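Side-chain contacts in malonyl CoA-acyl carrier protein transacylase (Clostridium perfringens, PDB 3PTW), which transfers malonyl groups from coenzyme A to acyl carrier protein, a step that probably supplies extender units for fatty acid synthesis: residues Ala76-Leu80 and Gly81-His85; Lys299-Glu302 and Lys303-Lys307. All coordinates share one frame; numbering follows the deposited sequence.

Contact 1: residues Ala76-Leu80 and Gly81-His85; sequences ALDKL and GVKSH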
loop_
_atom_site.group_PDB
_atom_site.type_symbol
_atom_site.label_atom_id
_atom_site.label_comp_id
_atom_site.label_asym_id
_atom_site.label_seq_id
_atom_site.Cartn_x
_atom_site.Cartn_y
_atom_site.Cartn_z
ATOM N N ALA A 76 -17.919 -4.435 -4.888
ATOM C CA ALA A 76 -18.936 -3.704 -5.651
ATOM C C ALA A 76 -18.470 -3.455 -7.075
ATOM O O ALA A 76 -19.241 -3.594 -8.022
ATOM C CB ALA A 76 -19.266 -2.395 -4.967
ATOM N N LEU A 77 -17.202 -3.087 -7.230
ATOM C CA LEU A 77 -16.599 -2.999 -8.564
ATOM C C LEU A 77 -16.760 -4.324 -9.318
ATOM O O LEU A 77 -17.117 -4.338 -10.499
ATOM C CB LEU A 77 -15.127 -2.600 -8.471
ATOM C CG LEU A 77 -14.669 -1.181 -8.836
ATOM C CD1 LEU A 77 -15.780 -0.143 -8.877
ATOM C CD2 LEU A 77 -13.531 -0.709 -7.922
ATOM N N ASP A 78 -16.544 -5.431 -8.613
ATOM C CA ASP A 78 -16.617 -6.772 -9.207
ATOM C C ASP A 78 -18.025 -7.068 -9.730
ATOM O O ASP A 78 -18.179 -7.492 -10.874
ATOM C CB ASP A 78 -16.163 -7.832 -8.195
ATOM C CG ASP A 78 -15.964 -9.210 -8.816
ATOM O OD1 ASP A 78 -15.184 -9.364 -9.779
ATOM O OD2 ASP A 78 -16.581 -10.160 -8.312
ATOM N N LYS A 79 -19.046 -6.807 -8.913
ATOM C CA LYS A 79 -20.441 -7.007 -9.339
ATOM C C LYS A 79 -20.811 -6.136 -10.547
ATOM O O LYS A 79 -21.655 -6.507 -11.354
ATOM C CB LYS A 79 -21.417 -6.730 -8.193
ATOM C CG LYS A 79 -22.783 -7.374 -8.402
ATOM C CD LYS A 79 -23.848 -6.690 -7.575
ATOM C CE LYS A 79 -25.200 -7.321 -7.820
ATOM N NZ LYS A 79 -26.236 -6.792 -6.887
ATOM N N LEU A 80 -20.166 -4.983 -10.664
ATOM C CA LEU A 80 -20.398 -4.090 -11.801
ATOM C C LEU A 80 -19.585 -4.463 -13.052
ATOM O O LEU A 80 -19.601 -3.724 -14.033
ATOM C CB LEU A 80 -20.149 -2.629 -11.400
ATOM C CG LEU A 80 -21.202 -2.020 -10.463
ATOM C CD1 LEU A 80 -20.657 -0.781 -9.774
ATOM C CD2 LEU A 80 -22.518 -1.716 -11.233
ATOM N N GLY A 81 -18.881 -5.600 -13.006
ATOM C CA GLY A 81 -18.124 -6.097 -14.161
ATOM C C GLY A 81 -16.748 -5.470 -14.370
ATOM O O GLY A 81 -16.097 -5.717 -15.385
ATOM N N VAL A 82 -16.301 -4.656 -13.423
ATOM C CA VAL A 82 -14.959 -4.087 -13.513
ATOM C C VAL A 82 -13.948 -5.015 -12.839
ATOM O O VAL A 82 -13.988 -5.248 -11.628
ATOM C CB VAL A 82 -14.875 -2.566 -13.093
ATOM C CG1 VAL A 82 -16.039 -2.146 -12.224
ATOM C CG2 VAL A 82 -13.527 -2.209 -12.458
ATOM N N LYS A 83 -13.073 -5.565 -13.670
ATOM C CA LYS A 83 -12.168 -6.630 -13.270
ATOM C C LYS A 83 -10.795 -6.468 -13.893
ATOM O O LYS A 83 -10.624 -5.716 -14.851
ATOM C CB LYS A 83 -12.767 -7.997 -13.616
ATOM C CG LYS A 83 -13.614 -8.021 -14.876
ATOM C CD LYS A 83 -14.467 -9.283 -14.931
ATOM C CE LYS A 83 -15.377 -9.406 -13.705
ATOM N NZ LYS A 83 -16.230 -10.618 -13.790
ATOM N N SER A 84 -9.828 -7.181 -13.324
ATOM C CA SER A 84 -8.423 -7.094 -13.677
ATOM C C SER A 84 -7.698 -8.281 -13.057
ATOM O O SER A 84 -8.075 -8.764 -11.985
ATOM C CB SER A 84 -7.805 -5.805 -13.126
ATOM O OG SER A 84 -6.387 -5.919 -12.967
ATOM N N HIS A 85 -6.649 -8.736 -13.728
ATOM C CA HIS A 85 -5.790 -9.776 -13.176
ATOM C C HIS A 85 -4.336 -9.315 -13.048
ATOM O O HIS A 85 -3.409 -10.138 -13.041
ATOM C CB HIS A 85 -5.889 -11.044 -14.016
ATOM C CG HIS A 85 -5.500 -10.855 -15.451
ATOM N ND1 HIS A 85 -6.410 -10.520 -16.432
ATOM C CD2 HIS A 85 -4.305 -10.984 -16.073
ATOM C CE1 HIS A 85 -5.790 -10.439 -17.595
ATOM N NE2 HIS A 85 -4.512 -10.718 -17.405
#

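Contact 2: residues Lys299-Glu302 and Lys303-Lys307; sequences KSLE and KTLSK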
loop_
_atom_site.group_PDB
_atom_site.type_symbol
_atom_site.label_atom_id
_atom_site.label_comp_id
_atom_site.label_asym_id
_atom_site.label_seq_id
_atom_site.Cartn_x
_atom_site.Cartn_y
_atom_site.Cartn_z
ATOM N N LYS A 299 -18.938 9.619 -6.151
ATOM C CA LYS A 299 -18.498 10.516 -7.219
ATOM C C LYS A 299 -17.351 9.907 -8.057
ATOM O O LYS A 299 -17.403 9.900 -9.285
ATOM C CB LYS A 299 -18.125 11.892 -6.651
ATOM C CG LYS A 299 -17.915 12.979 -7.716
ATOM C CD LYS A 299 -17.358 14.287 -7.133
ATOM C CE LYS A 299 -15.985 14.101 -6.489
ATOM N NZ LYS A 299 -15.178 15.361 -6.449
ATOM N N SER A 300 -16.339 9.367 -7.388
ATOM C CA SER A 300 -15.210 8.761 -8.090
ATOM C C SER A 300 -15.631 7.477 -8.803
ATOM O O SER A 300 -15.161 7.203 -9.901
ATOM C CB SER A 300 -14.048 8.512 -7.120
ATOM O OG SER A 300 -14.472 7.677 -6.060
ATOM N N LEU A 301 -16.545 6.715 -8.194
ATOM C CA LEU A 301 -17.101 5.514 -8.834
ATOM C C LEU A 301 -17.721 5.834 -10.183
ATOM O O LEU A 301 -17.433 5.165 -11.193
ATOM C CB LEU A 301 -18.155 4.829 -7.951
ATOM C CG LEU A 301 -18.994 3.714 -8.606
ATOM C CD1 LEU A 301 -18.160 2.454 -8.926
ATOM C CD2 LEU A 301 -20.166 3.330 -7.734
ATOM N N GLU A 302 -18.569 6.860 -10.175
ATOM C CA GLU A 302 -19.343 7.264 -11.339
ATOM C C GLU A 302 -18.447 7.836 -12.425
ATOM O O GLU A 302 -18.642 7.532 -13.601
ATOM C CB GLU A 302 -20.441 8.262 -10.947
ATOM C CG GLU A 302 -21.505 7.689 -10.003
ATOM C CD GLU A 302 -22.344 6.574 -10.624
ATOM O OE1 GLU A 302 -21.802 5.744 -11.390
ATOM O OE2 GLU A 302 -23.559 6.527 -10.334
ATOM N N LYS A 303 -17.460 8.640 -12.017
ATOM C CA LYS A 303 -16.423 9.117 -12.920
ATOM C C LYS A 303 -15.704 7.917 -13.555
ATOM O O LYS A 303 -15.550 7.856 -14.776
ATOM C CB LYS A 303 -15.442 10.030 -12.162
ATOM C CG LYS A 303 -14.202 10.474 -12.928
ATOM C CD LYS A 303 -13.595 11.740 -12.303
ATOM C CE LYS A 303 -12.207 12.044 -12.882
ATOM N NZ LYS A 303 -11.868 13.509 -12.879
ATOM N N THR A 304 -15.304 6.954 -12.723
ATOM C CA THR A 304 -14.593 5.767 -13.196
ATOM C C THR A 304 -15.446 4.919 -14.151
ATOM O O THR A 304 -15.008 4.598 -15.258
ATOM C CB THR A 304 -14.041 4.947 -12.013
ATOM O OG1 THR A 304 -13.023 5.705 -11.364
ATOM C CG2 THR A 304 -13.434 3.638 -12.462
ATOM N N LEU A 305 -16.665 4.587 -13.738
ATOM C CA LEU A 305 -17.575 3.815 -14.588
ATOM C C LEU A 305 -17.860 4.534 -15.903
ATOM O O LEU A 305 -17.949 3.899 -16.963
ATOM C CB LEU A 305 -18.899 3.502 -13.869
ATOM C CG LEU A 305 -18.905 2.606 -12.624
ATOM C CD1 LEU A 305 -20.331 2.438 -12.109
ATOM C CD2 LEU A 305 -18.248 1.241 -12.866
ATOM N N SER A 306 -18.005 5.858 -15.830
ATOM C CA SER A 306 -18.241 6.675 -17.021
ATOM C C SER A 306 -17.081 6.568 -18.022
ATOM O O SER A 306 -17.305 6.394 -19.232
ATOM C CB SER A 306 -18.495 8.133 -16.638
ATOM O OG SER A 306 -19.216 8.791 -17.652
ATOM N N LYS A 307 -15.850 6.654 -17.514
ATOM C CA LYS A 307 -14.665 6.460 -18.351
ATOM C C LYS A 307 -14.598 5.038 -18.932
ATOM O O LYS A 307 -14.309 4.858 -20.116
ATOM C CB LYS A 307 -13.379 6.795 -17.578
ATOM C CG LYS A 307 -12.089 6.643 -18.395
ATOM C CD LYS A 307 -12.117 7.474 -19.679
ATOM C CE LYS A 307 -10.743 7.544 -20.307
ATOM N NZ LYS A 307 -10.758 8.281 -21.596
#

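Contact 1: residues Ala76-Leu80 and Gly81-His85
Leu77 and Val82 meet across a Schellman motif that ends helix 59-79, with Gly81 as its C-prime residue. Val82 N reaches back to Leu77 O at 3.1 Å, with an N-H...O angle of 148°. Inside this loop Gly81 N bonds Asp78 O at 2.9 Å, standing well above that carbonyl plane, 60° out of it. The chain can fold back this way because Gly81 adopts a positive phi, 82°, once Leu80 has left the helix. Besides its regular bond to Ala76 O, Leu80 N gives a weak one to Leu77 O, so two backbone N-H groups converge on that carbonyl.

The motif brings together the residues before and after the turn. The branch point of Leu77 lies against the forked end of Val82, CG 3.8 Å from CG1 and 3.9 Å from CG2, the hydrophobic pairing that commonly accompanies a Schellman motif. Leu80 joins at the margin, its CB 4.2 Å from Val82 CG1. Leu301, Leu305 and Leu308 of helix 298-315 and Phe6 of strand 4-8 extend this apolar patch. Beyond it, Ser84 OG is hydrogen-bonded to Leu4 O and Ile86 N, tying the loop to the sheet just ahead of strand 86-89.

On the exposed flank the CB of Asp78 points away from the loop, but with CG anti to the backbone N its carboxylate approaches Lys83, whose chain bends at the third torsion. The approach stops short of a salt bridge: Asp78 OD1 lies 3.9 Å from Lys83 CE and 4.3 Å from Lys83 NZ.

Contact 2: residues Lys299-Glu302 and Lys303-Lys307
Ser300 O faces both the backbone and the side chain of Thr304: Thr304 N bonds it at 2.8 Å, and Thr304 OG1 lies 3.0 Å away. With chi1 at -67°, Thr304 OG1 sits beside its own backbone N and is turned back over the preceding helical turn. The hydroxyl is hydrogen-bonded to Asn294 O of strand 291-295.

Between 299-302 and 303-307 each N-H from Lys303 to Ser306 donates to the carbonyl four residues earlier, the alpha-helical pattern. Leu305 N to Leu301 O is short and nearly straight, 2.7 Å with an N-H...O angle of 173°, and Ser306 N to Glu302 O follows at 2.9 Å. One turn apart on the same face, Leu301 and Leu305 form an apolar ridge in which Leu301 CD1 lies 3.8 Å from Leu305 CG. Glu302 curls at its second torsion, so that OE1 comes within 3.7 Å of Leu305 CD1, a carboxylate oxygen beside a methyl at the exposed border of the ridge.

Near the start of the helix Ser300 OG is hydrogen-bonded to Asp297 OD1 and Glu296 N. Ser300 and Thr304 face strand 291-295, touching Asn294, Leu293 and Val295; Leu301 bears on Val295 and on Phe26, and Leu305 reaches Leu80 and Val82 in the loop that follows helix 59-79.

Contact 1 precedes contact 2 along the chain, yet their centres lie about 13 Å apart and their apolar side chains pack against each other. Leu77 CD1 packs 3.5 Å from Leu301 CD1, Leu80 CD1 lies 4.0 Å from Leu305 CD1, and Val82 CG1 is 4.1 Å from Leu305 CD2. The closing turn of helix 59-79 is thereby joined to helix 298-315. Both attach to the same mixed sheet: contact 1 runs into strand 86-89, while contact 2 follows strand 291-295 at one edge. A GxSxG sequence begins at the end of strand 86-89 and probably carries the catalytic serine, as in related acyltransferases.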